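Local coordinates for CaaX farnesyltransferase beta subunit Ram1 (Aspergillus fumigatus, PDB 4L9P), which probably transfers, with its alpha-subunit partner, a farnesyl group from farnesyl diphosphate to a C-terminal CaaX-box cysteine, this subunit holding the zinc ion and the peptide, at residues S95-K100 with R422-K427; G239-C244 with C256-H261; C321-G326 with V330-Y335; T434-T439 with I497-H502; S456-F461 with D507-F512. All blocks are in the same frame, centred on the assembly; numbering follows the deposited sequence.

How the interactions relate
One contact stands apart in the alpha-alpha toroid fold and four cluster. Interaction 1 ties the N-terminal helix 89-105 to the loop before helix 431-444, and along the chain interactions 2 and 3 are nested inside the long loop it closes. Its centre is 34 and 36 Å from theirs, on the opposite side of the chain's centre. Interactions 2 to 5 have centres 16 to 21 Å apart: L324 of interaction 3 packs on M258, F498 and F461, thereby touching interactions 2, 4 and 5. Interaction 4 shares helix 431-444 with the zinc ligand H433; its segments alternate along the chain with those of interaction 5, where helix 502-513 packs on the loop 456-461.

Interaction 1. Residues S95-K100 with R422-K427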
# COMPACT_ATOMS: atom_id res chain seq x y z
N SER B 95 15.39 -1.03 17.45
CA SER B 95 15.57 -1.18 18.89
C SER B 95 14.79 -0.15 19.66
O SER B 95 14.15 -0.47 20.67
CB SER B 95 17.05 -1.05 19.20
OG SER B 95 17.65 -2.28 18.87
N GLU B 96 14.78 1.10 19.19
CA GLU B 96 13.98 2.12 19.85
C GLU B 96 12.50 1.78 19.82
O GLU B 96 11.80 2.00 20.78
CB GLU B 96 14.19 3.47 19.17
CG GLU B 96 15.59 4.05 19.41
CD GLU B 96 15.83 5.35 18.66
OE1 GLU B 96 14.89 5.86 18.00
OE2 GLU B 96 16.98 5.87 18.74
N THR B 97 12.04 1.23 18.71
CA THR B 97 10.63 0.91 18.59
C THR B 97 10.28 -0.23 19.54
O THR B 97 9.25 -0.20 20.23
CB THR B 97 10.32 0.51 17.11
OG1 THR B 97 10.62 1.62 16.26
CG2 THR B 97 8.81 0.17 16.92
N VAL B 98 11.09 -1.27 19.55
CA VAL B 98 10.86 -2.36 20.52
C VAL B 98 10.83 -1.86 21.94
O VAL B 98 9.94 -2.24 22.73
CB VAL B 98 11.92 -3.49 20.34
CG1 VAL B 98 11.90 -4.45 21.56
CG2 VAL B 98 11.68 -4.27 19.03
N ASN B 99 11.73 -0.98 22.29
CA ASN B 99 11.77 -0.51 23.68
C ASN B 99 10.62 0.37 24.03
O ASN B 99 10.17 0.33 25.22
CB ASN B 99 13.08 0.20 23.93
CG ASN B 99 14.26 -0.76 23.90
OD1 ASN B 99 14.06 -1.97 24.00
ND2 ASN B 99 15.46 -0.25 23.66
N LYS B 100 10.07 1.13 23.11
CA LYS B 100 8.83 1.85 23.37
C LYS B 100 7.61 0.92 23.49
O LYS B 100 6.68 1.18 24.28
CB LYS B 100 8.55 2.88 22.27
CG LYS B 100 9.50 4.08 22.29
CD LYS B 100 9.18 5.02 21.13
CE LYS B 100 10.27 6.11 21.07
NZ LYS B 100 10.15 7.10 19.98
N ARG B 422 -2.93 5.21 16.70
CA ARG B 422 -1.69 5.77 16.15
C ARG B 422 -0.90 4.70 15.42
O ARG B 422 -1.10 3.47 15.55
CB ARG B 422 -0.87 6.38 17.31
CG ARG B 422 -0.46 5.31 18.35
CD ARG B 422 0.14 5.95 19.62
NE ARG B 422 0.35 4.93 20.64
CZ ARG B 422 0.15 5.15 21.94
NH1 ARG B 422 -0.13 6.39 22.38
NH2 ARG B 422 0.30 4.14 22.80
N ASP B 423 0.08 5.22 14.67
CA ASP B 423 1.06 4.37 14.01
C ASP B 423 1.81 3.48 14.97
O ASP B 423 1.82 2.25 14.87
CB ASP B 423 1.96 5.38 13.20
CG ASP B 423 3.36 4.88 12.85
OD1 ASP B 423 3.72 3.73 13.08
OD2 ASP B 423 4.13 5.71 12.27
N LYS B 424 2.39 4.11 15.99
CA LYS B 424 3.20 3.39 16.96
C LYS B 424 3.34 4.29 18.19
O LYS B 424 3.07 5.47 18.10
CB LYS B 424 4.58 2.99 16.37
CG LYS B 424 5.47 4.20 16.00
CD LYS B 424 6.92 3.70 15.61
CE LYS B 424 6.96 2.72 14.45
NZ LYS B 424 6.43 3.34 13.14
N PRO B 425 3.78 3.72 19.31
CA PRO B 425 4.05 4.56 20.47
C PRO B 425 4.95 5.71 20.14
O PRO B 425 5.91 5.53 19.38
CB PRO B 425 4.72 3.58 21.44
CG PRO B 425 4.07 2.21 21.06
CD PRO B 425 4.06 2.29 19.53
N GLY B 426 4.65 6.89 20.67
CA GLY B 426 5.45 8.02 20.33
C GLY B 426 4.94 8.90 19.23
O GLY B 426 5.44 10.01 19.03
N LYS B 427 3.91 8.43 18.54
CA LYS B 427 3.27 9.22 17.49
C LYS B 427 1.91 9.73 17.96
O LYS B 427 1.16 8.98 18.63
CB LYS B 427 3.00 8.33 16.24
CG LYS B 427 4.25 7.68 15.66
CD LYS B 427 5.21 8.69 15.13
CE LYS B 427 6.29 7.98 14.36
NZ LYS B 427 7.24 8.97 13.71
O HOH W 1 8.01 6.61 18.01
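K100 and T97, one turn apart on helix 89-105, meet the loop 422-427 in two different ways. The close-packed part is largely apolar. CB of K100 touches CB of P425 at 4.0 Å, where the backbones come nearest, and CD of K100 lies 3.7 Å from P425 O. P425 is also covered by C101 and L104 of the same helix and by Y409 and C413 of helix 403-413. Deeper in, the methyl CG2 of T97 meets CE of K424 at 4.0 Å, the two side chains crossing at about a right angle. T97 CG2 lies opposite the backbone N (chi1 -61°), which sets OG1 beside that N and in a hydrogen bond to L93 O of the preceding turn. K424 bends at its last two torsions, 58° and 62°, and this fold returns its amine to D423. There NZ of K424 forms a salt bridge with OD1 of D423 at 2.7 Å, on the syn side of the carboxylate, and a weak bond to V364 O. The looser, wet side begins at the K100 amine, which reaches the loop through one water that accepts from K100 NZ at 2.9 Å and donates to P425 O at 2.7 Å. The loop itself is pinched by a type II turn from K424 to K427, closed by K427 N to K424 O at 3.1 Å, with G426 at positive phi. The side chain of K424 lies about 4 Å from that of the zinc ligand D365, so the contact borders the zinc site of the toroid.

Interaction 2. Residues G239-C244 with C256-H261; sequences GGFTVC and CAMVVH
A buried Met-aromatic contact combined with a CH-pi contact joins the loop 239-244 to helix 251-263, the helix whose C256 lines the isoprenoid pocket. F241 is the residue of the loop that reaches across. The methyl of A257 lies over one face of its ring, CB being 4.2 Å from the ring centroid and 19° off the normal; it is shifted toward the rim, closest to CD2 of F241 at 3.9 Å. M258 comes to the far end of the same ring. Its SD is 4.1 Å from CZ of F241, approaching obliquely at 50° to the normal. A bend at chi2 (-51°) turns the M258 chain so that the sulfur comes to the ring, and the two side chains cross at about a right angle. Both segments belong to the alpha-alpha toroid, and the loop carries the chain from helix 224-234 into helix 251-263. F241 is packed by residues of both helices, L234 on the first and A254 on the second, while A257 also touches L231. The side chain of A257 is about 10 Å from the bound farnesyl analogue, which C256, the residue before it, touches directly.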
# COMPACT_ATOMS: atom_id res chain seq x y z
N GLY B 239 -1.74 -1.01 -19.33
CA GLY B 239 -2.78 -1.71 -18.60
C GLY B 239 -3.18 -1.12 -17.25
O GLY B 239 -4.26 -1.39 -16.74
N GLY B 240 -2.29 -0.30 -16.70
CA GLY B 240 -2.57 0.39 -15.44
C GLY B 240 -3.36 1.66 -15.61
O GLY B 240 -3.89 2.01 -16.71
N PHE B 241 -3.40 2.45 -14.51
CA PHE B 241 -4.17 3.69 -14.46
C PHE B 241 -3.33 4.75 -13.78
O PHE B 241 -2.67 4.50 -12.75
CB PHE B 241 -5.42 3.50 -13.57
CG PHE B 241 -6.46 2.65 -14.19
CD1 PHE B 241 -6.39 1.25 -14.13
CD2 PHE B 241 -7.51 3.26 -14.87
CE1 PHE B 241 -7.41 0.46 -14.74
CE2 PHE B 241 -8.52 2.47 -15.52
CZ PHE B 241 -8.46 1.09 -15.45
N THR B 242 -3.36 5.97 -14.32
CA THR B 242 -2.88 7.11 -13.55
C THR B 242 -3.90 7.52 -12.52
O THR B 242 -5.07 7.12 -12.60
CB THR B 242 -2.60 8.32 -14.52
OG1 THR B 242 -3.73 8.53 -15.39
CG2 THR B 242 -1.34 8.03 -15.37
N VAL B 243 -3.47 8.31 -11.53
CA VAL B 243 -4.38 8.66 -10.45
C VAL B 243 -5.20 9.91 -10.78
O VAL B 243 -6.24 10.18 -10.17
CB VAL B 243 -3.63 8.86 -9.11
CG1 VAL B 243 -2.98 7.48 -8.70
CG2 VAL B 243 -2.53 9.97 -9.22
N CYS B 244 -4.74 10.65 -11.78
CA CYS B 244 -5.46 11.82 -12.27
C CYS B 244 -4.85 12.12 -13.63
O CYS B 244 -3.77 11.55 -13.98
CB CYS B 244 -5.34 13.03 -11.30
SG CYS B 244 -3.72 13.67 -11.06
N CYS B 256 -8.03 1.93 -6.83
CA CYS B 256 -9.10 2.90 -6.58
C CYS B 256 -10.03 3.05 -7.78
O CYS B 256 -11.26 3.13 -7.59
CB CYS B 256 -8.50 4.27 -6.26
SG CYS B 256 -7.61 4.35 -4.66
N ALA B 257 -9.47 3.07 -9.01
CA ALA B 257 -10.33 3.18 -10.18
C ALA B 257 -11.27 1.98 -10.27
O ALA B 257 -12.47 2.13 -10.59
CB ALA B 257 -9.47 3.27 -11.45
N MET B 258 -10.73 0.78 -10.04
CA MET B 258 -11.58 -0.40 -10.21
C MET B 258 -12.61 -0.59 -9.11
O MET B 258 -13.69 -1.11 -9.38
CB MET B 258 -10.74 -1.65 -10.39
CG MET B 258 -9.99 -1.62 -11.74
SD MET B 258 -11.04 -1.27 -13.26
CE MET B 258 -12.33 -2.48 -13.11
N VAL B 259 -12.32 -0.12 -7.91
CA VAL B 259 -13.36 -0.14 -6.86
C VAL B 259 -14.46 0.83 -7.22
O VAL B 259 -15.65 0.49 -7.06
CB VAL B 259 -12.74 0.24 -5.50
CG1 VAL B 259 -13.84 0.65 -4.51
CG2 VAL B 259 -11.95 -0.95 -4.96
N VAL B 260 -14.13 2.05 -7.66
CA VAL B 260 -15.19 2.98 -8.10
C VAL B 260 -16.00 2.37 -9.26
O VAL B 260 -17.25 2.43 -9.26
CB VAL B 260 -14.60 4.29 -8.53
CG1 VAL B 260 -15.62 5.23 -9.24
CG2 VAL B 260 -14.00 5.01 -7.28
N HIS B 261 -15.28 1.78 -10.21
CA HIS B 261 -15.94 1.17 -11.37
C HIS B 261 -16.92 0.10 -10.92
O HIS B 261 -18.07 0.04 -11.41
CB HIS B 261 -14.84 0.62 -12.27
CG HIS B 261 -15.31 0.11 -13.59
ND1 HIS B 261 -16.06 -1.04 -13.73
CD2 HIS B 261 -15.19 0.66 -14.83
CE1 HIS B 261 -16.35 -1.20 -15.03
NE2 HIS B 261 -15.84 -0.18 -15.71

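Interaction 3. Residues C321-G326 with V330-Y335; sequences CLCLLG and VVVPRY
A tight turn between two consecutive helices of the alpha-alpha toroid brings the last part of helix 312-323 against helix 328-335. L322 and V331 carry the contact. CD2 of L322 meets CG1 of V331 at 3.6 Å; V331 CG1 also lies 3.5 Å from O of L322, in van der Waals contact with a carbonyl that accepts from L325 N. V331 has an alternate conformer; in the one described (chi1 -175°), CG1 stands opposite the backbone N and faces L322, while CG2 of V331 lies beside that N and rests on the turn, 3.5 Å from CA of G326. G326 has positive phi and no side chain, which leaves its backbone open to this close approach. Flanking this pair, SG of C323 meets CG2 of V332 at 4.0 Å, and L322 CD2 also reaches CB of Y335 at 4.2 Å. The second helix is kinked at P333, whose N makes no bond to the preceding turn. The carbonyls of P333 and Y335 accept hydrogen bonds from S227 and K230 of the alpha subunit. Within the toroid, L322 and Y335 both pack on P289 of helix 288-293, and V332 leans on I338 of helix 338-346.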
# COMPACT_ATOMS: atom_id res chain seq x y z
N CYS B 321 -7.31 -5.60 -6.15
CA CYS B 321 -7.70 -5.36 -7.55
C CYS B 321 -7.81 -6.69 -8.30
O CYS B 321 -8.76 -6.87 -9.08
CB CYS B 321 -6.65 -4.43 -8.21
SG CYS B 321 -7.26 -3.79 -9.78
N LEU B 322 -6.86 -7.63 -8.09
CA LEU B 322 -6.96 -8.95 -8.79
C LEU B 322 -8.26 -9.66 -8.41
O LEU B 322 -8.90 -10.26 -9.28
CB LEU B 322 -5.78 -9.87 -8.42
CG LEU B 322 -4.48 -9.49 -9.13
CD1 LEU B 322 -3.39 -10.40 -8.56
CD2 LEU B 322 -4.52 -9.63 -10.65
N CYS B 323 -8.67 -9.53 -7.15
CA CYS B 323 -9.90 -10.18 -6.72
C CYS B 323 -11.16 -9.47 -7.23
O CYS B 323 -12.27 -10.02 -7.06
CB CYS B 323 -9.92 -10.30 -5.16
SG CYS B 323 -8.61 -11.51 -4.63
N LEU B 324 -11.06 -8.26 -7.80
CA LEU B 324 -12.17 -7.69 -8.56
C LEU B 324 -12.30 -8.26 -9.99
O LEU B 324 -13.28 -7.98 -10.71
CB LEU B 324 -11.95 -6.16 -8.68
CG LEU B 324 -12.18 -5.39 -7.42
CD1 LEU B 324 -11.78 -3.96 -7.67
CD2 LEU B 324 -13.66 -5.42 -7.04
N LEU B 325 -11.31 -9.03 -10.41
CA LEU B 325 -11.28 -9.56 -11.77
C LEU B 325 -11.78 -10.99 -11.93
O LEU B 325 -12.03 -11.43 -13.06
CB LEU B 325 -9.87 -9.45 -12.38
CG LEU B 325 -9.27 -8.05 -12.24
CD1 LEU B 325 -7.83 -8.05 -12.81
CD2 LEU B 325 -10.13 -6.98 -12.91
N GLY B 326 -11.86 -11.73 -10.83
CA GLY B 326 -12.34 -13.12 -10.90
C GLY B 326 -12.14 -13.74 -9.54
O GLY B 326 -11.89 -13.01 -8.55
N VAL B 330 -8.37 -18.39 -8.81
CA VAL B 330 -8.02 -18.38 -10.23
C VAL B 330 -7.04 -17.26 -10.50
O VAL B 330 -5.95 -17.49 -11.04
CB VAL B 330 -9.29 -18.21 -11.12
CG1 VAL B 330 -8.92 -18.04 -12.61
CG2 VAL B 330 -10.22 -19.44 -10.91
N VAL B 331 -7.39 -16.05 -10.08
CA VAL B 331 -6.64 -14.91 -10.55
C VAL B 331 -5.32 -14.77 -9.80
O VAL B 331 -4.29 -14.55 -10.42
CB VAL B 331 -7.51 -13.61 -10.44
CG1 VAL B 331 -6.77 -12.46 -11.04
CG2 VAL B 331 -8.87 -13.80 -11.12
N VAL B 332 -5.29 -14.96 -8.48
CA VAL B 332 -4.07 -14.64 -7.73
C VAL B 332 -2.93 -15.60 -8.10
O VAL B 332 -1.84 -15.15 -8.40
CB VAL B 332 -4.33 -14.60 -6.22
CG1 VAL B 332 -3.01 -14.37 -5.45
CG2 VAL B 332 -5.32 -13.47 -5.92
N PRO B 333 -3.16 -16.95 -8.22
CA PRO B 333 -2.03 -17.82 -8.59
C PRO B 333 -1.63 -17.68 -10.05
O PRO B 333 -0.49 -17.98 -10.39
CB PRO B 333 -2.54 -19.22 -8.32
CG PRO B 333 -3.75 -19.07 -7.40
CD PRO B 333 -4.34 -17.72 -7.78
N ARG B 334 -2.55 -17.20 -10.90
CA ARG B 334 -2.19 -17.06 -12.29
C ARG B 334 -1.23 -15.89 -12.44
O ARG B 334 -0.26 -15.98 -13.23
CB ARG B 334 -3.42 -16.80 -13.10
CG ARG B 334 -3.06 -16.51 -14.59
CD ARG B 334 -4.25 -16.56 -15.53
NE ARG B 334 -3.79 -16.22 -16.89
CZ ARG B 334 -4.60 -16.05 -17.93
NH1 ARG B 334 -5.90 -16.20 -17.76
NH2 ARG B 334 -4.11 -15.72 -19.14
N TYR B 335 -1.47 -14.77 -11.72
CA TYR B 335 -0.71 -13.54 -11.99
C TYR B 335 0.38 -13.26 -10.95
O TYR B 335 1.24 -12.41 -11.20
CB TYR B 335 -1.68 -12.33 -12.13
CG TYR B 335 -2.53 -12.48 -13.38
CD1 TYR B 335 -2.00 -12.24 -14.65
CD2 TYR B 335 -3.85 -12.93 -13.28
CE1 TYR B 335 -2.78 -12.46 -15.79
CE2 TYR B 335 -4.66 -13.12 -14.41
CZ TYR B 335 -4.10 -12.88 -15.65
OH TYR B 335 -4.86 -13.07 -16.78

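Interaction 4. Residues T434-T439 with I497-H502; sequences TCYALT and IFVIPH
This is a small, fully buried apolar contact near the centre of the folded subunit, where helix 431-444 meets the loop leading into helix 502-513. One methyl of V499 carries the loop's share: CG1 touches CG2 of T439 at 4.0 Å, the two side chains meeting at about a right angle, and lies 4.4 Å from CE1 of Y436, at the edge of that ring and near its plane. With OG1 of T439 bonded within the helix, CG2 faces V499. That methyl lies opposite the backbone N at chi1 -68°, and OG1 of T439 donates to O of C435 at 2.8 Å, from 43° above the carbonyl plane; the same oxygen also accepts T439 N, so two donors grip it. In the alpha-alpha toroid this helix belongs to the wall of the central pocket: it carries the zinc ligand H433, and the Y436 side chain lies about 4 Å from that of C367, a second ligand, and about 6 Å from the bound farnesyl analogue. SG of C435 sits 4.0 Å above the plane of the Y436 ring, over its centre, and the rings of W371, H370 and Y432 also meet Y436. The V499 carbonyl accepts from Y156 OH, and its side chain also touches Y204 and Y255. Beyond it, P501 is the N-cap residue of helix 502-513.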
# COMPACT_ATOMS: atom_id res chain seq x y z
N THR B 434 -6.47 5.77 12.97
CA THR B 434 -7.61 5.28 13.74
C THR B 434 -8.47 4.37 12.83
O THR B 434 -8.80 3.22 13.22
CB THR B 434 -8.47 6.47 14.25
OG1 THR B 434 -7.65 7.27 15.09
CG2 THR B 434 -9.68 5.95 15.03
N CYS B 435 -8.82 4.84 11.63
CA CYS B 435 -9.56 3.97 10.74
C CYS B 435 -8.88 2.62 10.47
O CYS B 435 -9.52 1.53 10.56
CB CYS B 435 -9.74 4.73 9.39
SG CYS B 435 -10.46 3.76 8.05
N TYR B 436 -7.59 2.67 10.09
CA TYR B 436 -6.97 1.42 9.63
C TYR B 436 -6.55 0.48 10.77
O TYR B 436 -6.59 -0.73 10.56
CB TYR B 436 -5.83 1.71 8.63
CG TYR B 436 -6.42 2.23 7.33
CD1 TYR B 436 -7.38 1.50 6.60
CD2 TYR B 436 -6.04 3.48 6.83
CE1 TYR B 436 -7.90 1.95 5.38
CE2 TYR B 436 -6.56 3.94 5.64
CZ TYR B 436 -7.48 3.21 4.91
OH TYR B 436 -8.01 3.68 3.72
N ALA B 437 -6.23 1.01 11.96
CA ALA B 437 -6.02 0.09 13.09
C ALA B 437 -7.35 -0.59 13.46
O ALA B 437 -7.34 -1.80 13.71
CB ALA B 437 -5.48 0.82 14.29
N LEU B 438 -8.46 0.15 13.44
CA LEU B 438 -9.76 -0.48 13.72
C LEU B 438 -10.11 -1.50 12.65
O LEU B 438 -10.65 -2.56 12.92
CB LEU B 438 -10.86 0.57 13.86
CG LEU B 438 -10.72 1.46 15.12
CD1 LEU B 438 -11.74 2.60 14.98
CD2 LEU B 438 -11.01 0.66 16.40
N THR B 439 -9.80 -1.18 11.39
CA THR B 439 -10.14 -2.07 10.28
C THR B 439 -9.39 -3.41 10.48
O THR B 439 -9.95 -4.50 10.35
CB THR B 439 -9.76 -1.42 8.94
OG1 THR B 439 -10.61 -0.30 8.70
CG2 THR B 439 -9.96 -2.39 7.81
N ILE B 497 -12.16 -6.38 0.22
CA ILE B 497 -11.77 -5.62 -0.99
C ILE B 497 -12.25 -4.17 -0.91
O ILE B 497 -11.50 -3.26 -1.23
CB ILE B 497 -12.43 -6.23 -2.25
CG1 ILE B 497 -11.94 -7.65 -2.44
CG2 ILE B 497 -12.14 -5.39 -3.48
CD1 ILE B 497 -12.64 -8.38 -3.62
N PHE B 498 -13.50 -3.93 -0.46
CA PHE B 498 -14.10 -2.57 -0.56
C PHE B 498 -13.86 -1.76 0.69
O PHE B 498 -14.04 -0.53 0.67
CB PHE B 498 -15.60 -2.64 -0.85
CG PHE B 498 -15.89 -3.30 -2.20
CD1 PHE B 498 -15.39 -2.72 -3.37
CD2 PHE B 498 -16.59 -4.54 -2.29
CE1 PHE B 498 -15.61 -3.29 -4.60
CE2 PHE B 498 -16.83 -5.13 -3.55
CZ PHE B 498 -16.35 -4.50 -4.73
N VAL B 499 -13.49 -2.40 1.81
CA VAL B 499 -13.13 -1.63 3.02
C VAL B 499 -14.26 -0.73 3.54
O VAL B 499 -14.07 0.40 3.97
CB VAL B 499 -11.75 -0.87 2.90
CG1 VAL B 499 -11.14 -0.77 4.31
CG2 VAL B 499 -10.78 -1.62 2.00
N ILE B 500 -15.47 -1.32 3.51
CA ILE B 500 -16.70 -0.79 4.08
C ILE B 500 -17.53 -2.01 4.47
O ILE B 500 -17.22 -3.13 4.08
CB ILE B 500 -17.50 0.07 3.01
CG1 ILE B 500 -17.65 -0.67 1.67
CG2 ILE B 500 -16.84 1.46 2.83
CD1 ILE B 500 -18.60 0.09 0.69
N PRO B 501 -18.61 -1.81 5.23
CA PRO B 501 -19.42 -2.98 5.58
C PRO B 501 -19.96 -3.69 4.33
O PRO B 501 -20.30 -3.04 3.31
CB PRO B 501 -20.57 -2.37 6.38
CG PRO B 501 -19.97 -1.10 6.97
CD PRO B 501 -19.04 -0.57 5.90
N HIS B 502 -20.06 -5.02 4.38
CA HIS B 502 -20.60 -5.75 3.24
C HIS B 502 -21.94 -5.24 2.74
O HIS B 502 -22.14 -5.13 1.52
CB HIS B 502 -20.76 -7.24 3.57
CG HIS B 502 -19.48 -7.93 3.89
ND1 HIS B 502 -18.70 -7.59 4.99
CD2 HIS B 502 -18.85 -8.96 3.26
CE1 HIS B 502 -17.63 -8.37 5.00
NE2 HIS B 502 -17.71 -9.22 3.98

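Interaction 5. Residues S456-F461 with D507-F512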
# COMPACT_ATOMS: atom_id res chain seq x y z
N SER B 456 -24.31 -9.72 -6.83
CA SER B 456 -24.38 -9.15 -8.18
C SER B 456 -25.14 -10.05 -9.11
O SER B 456 -25.02 -11.29 -9.04
CB SER B 456 -22.99 -8.89 -8.76
OG SER B 456 -23.07 -8.43 -10.13
N SER B 457 -25.93 -9.41 -9.99
CA SER B 457 -26.64 -10.11 -11.04
C SER B 457 -25.77 -10.36 -12.27
O SER B 457 -26.14 -11.15 -13.14
CB SER B 457 -27.89 -9.32 -11.42
OG SER B 457 -28.78 -9.27 -10.32
N LYS B 458 -24.60 -9.72 -12.33
CA LYS B 458 -23.74 -9.78 -13.52
C LYS B 458 -22.45 -10.57 -13.27
O LYS B 458 -22.06 -10.80 -12.10
CB LYS B 458 -23.38 -8.33 -13.96
CG LYS B 458 -24.60 -7.44 -14.11
CD LYS B 458 -24.24 -6.01 -14.43
CE LYS B 458 -25.52 -5.18 -14.72
NZ LYS B 458 -25.26 -3.89 -15.43
N ASP B 459 -21.75 -10.93 -14.34
CA ASP B 459 -20.56 -11.79 -14.19
C ASP B 459 -19.25 -11.09 -13.77
O ASP B 459 -18.46 -11.68 -13.06
CB ASP B 459 -20.24 -12.57 -15.49
CG ASP B 459 -21.28 -13.61 -15.82
OD1 ASP B 459 -22.17 -13.89 -14.98
OD2 ASP B 459 -21.09 -14.16 -16.96
N ASP B 460 -18.98 -9.88 -14.26
CA ASP B 460 -17.62 -9.26 -14.19
C ASP B 460 -16.83 -9.32 -12.85
O ASP B 460 -15.62 -9.70 -12.77
CB ASP B 460 -17.78 -7.76 -14.52
CG ASP B 460 -18.89 -7.54 -15.41
OD1 ASP B 460 -18.53 -7.79 -16.62
OD2 ASP B 460 -20.04 -7.21 -14.86
N PHE B 461 -17.54 -8.84 -11.84
CA PHE B 461 -17.07 -8.68 -10.49
C PHE B 461 -17.87 -9.65 -9.63
O PHE B 461 -18.04 -9.39 -8.45
CB PHE B 461 -17.39 -7.24 -10.05
CG PHE B 461 -16.70 -6.18 -10.87
CD1 PHE B 461 -15.34 -5.89 -10.69
CD2 PHE B 461 -17.41 -5.43 -11.76
CE1 PHE B 461 -14.68 -4.88 -11.46
CE2 PHE B 461 -16.75 -4.43 -12.58
CZ PHE B 461 -15.41 -4.10 -12.38
N ASP B 507 -25.44 -2.82 -1.17
CA ASP B 507 -26.57 -1.96 -1.45
C ASP B 507 -26.26 -0.98 -2.58
O ASP B 507 -27.10 -0.72 -3.46
CB ASP B 507 -26.98 -1.15 -0.22
CG ASP B 507 -27.78 -1.96 0.80
OD1 ASP B 507 -28.19 -3.10 0.50
OD2 ASP B 507 -27.93 -1.41 1.91
N ILE B 508 -25.05 -0.39 -2.59
CA ILE B 508 -24.74 0.55 -3.64
C ILE B 508 -24.61 -0.15 -4.98
O ILE B 508 -25.13 0.35 -5.98
CB ILE B 508 -23.52 1.42 -3.28
CG1 ILE B 508 -23.43 2.62 -4.25
CG2 ILE B 508 -22.21 0.58 -3.28
CD1 ILE B 508 -22.36 3.68 -3.81
N ARG B 509 -23.94 -1.29 -5.01
CA ARG B 509 -23.78 -2.02 -6.29
C ARG B 509 -25.15 -2.42 -6.85
O ARG B 509 -25.40 -2.26 -8.05
CB ARG B 509 -22.93 -3.30 -6.05
CG ARG B 509 -22.89 -4.27 -7.22
CD ARG B 509 -22.20 -3.70 -8.47
NE ARG B 509 -22.25 -4.70 -9.51
CZ ARG B 509 -21.39 -4.83 -10.52
NH1 ARG B 509 -20.34 -4.01 -10.64
NH2 ARG B 509 -21.58 -5.83 -11.41
N VAL B 510 -26.02 -2.95 -5.99
CA VAL B 510 -27.30 -3.43 -6.47
C VAL B 510 -28.16 -2.26 -6.93
O VAL B 510 -28.84 -2.36 -7.97
CB VAL B 510 -28.02 -4.24 -5.38
CG1 VAL B 510 -29.51 -4.52 -5.78
CG2 VAL B 510 -27.29 -5.56 -5.14
N TRP B 511 -28.10 -1.14 -6.23
CA TRP B 511 -28.85 0.04 -6.67
C TRP B 511 -28.41 0.47 -8.06
O TRP B 511 -29.25 0.73 -8.96
CB TRP B 511 -28.72 1.22 -5.69
CG TRP B 511 -29.67 2.39 -6.01
CD1 TRP B 511 -31.00 2.51 -5.61
CD2 TRP B 511 -29.39 3.58 -6.79
NE1 TRP B 511 -31.53 3.68 -6.07
CE2 TRP B 511 -30.58 4.34 -6.82
CE3 TRP B 511 -28.27 4.05 -7.46
CZ2 TRP B 511 -30.66 5.58 -7.48
CZ3 TRP B 511 -28.35 5.27 -8.13
CH2 TRP B 511 -29.53 6.01 -8.13
N PHE B 512 -27.09 0.53 -8.26
CA PHE B 512 -26.61 0.95 -9.56
C PHE B 512 -26.88 -0.06 -10.66
O PHE B 512 -27.20 0.35 -11.79
CB PHE B 512 -25.13 1.35 -9.51
CG PHE B 512 -24.92 2.74 -8.99
CD1 PHE B 512 -25.27 3.82 -9.76
CD2 PHE B 512 -24.43 2.97 -7.73
CE1 PHE B 512 -25.13 5.13 -9.27
CE2 PHE B 512 -24.31 4.27 -7.23
CZ PHE B 512 -24.63 5.35 -8.03
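R509 extends from helix 502-513 into the curve of the loop 456-461, so that its guanidinium has loop residues on several sides. Its CG lies opposite the backbone N, a bend at chi2 (65°) turns the chain, and the extended remainder carries the planar group into the loop. NH1 of R509 lies 3.4 Å from CD2 of F461, the ring and guanidinium planes 82° apart; it donates a hydrogen bond to A262 O. NH2 of R509 faces the other residues: OG of S456 at 3.3 Å, approaching obliquely, and CB of K458 at 4.0 Å, at the guanidinium edge. D460 is near too, its OD2 4.0 Å from NH2 of R509, too far for a salt bridge but probably favourable to the positive charge. The principal charged partner is E513 on the next turn of the helix, which bridges to NE of R509 and bonds to S456 OG as well, tying loop to helix. K458 keeps an extended chain, sending its amine to a salt bridge with D265. S456 holds its hydroxyl beside its own carbonyl carbon, where OG accepts from K458 N at 3.0 Å with an N-H...O angle of 159°. That bond is the signature of an ST turn, here shaping the loop against the last helix of the toroid subunit.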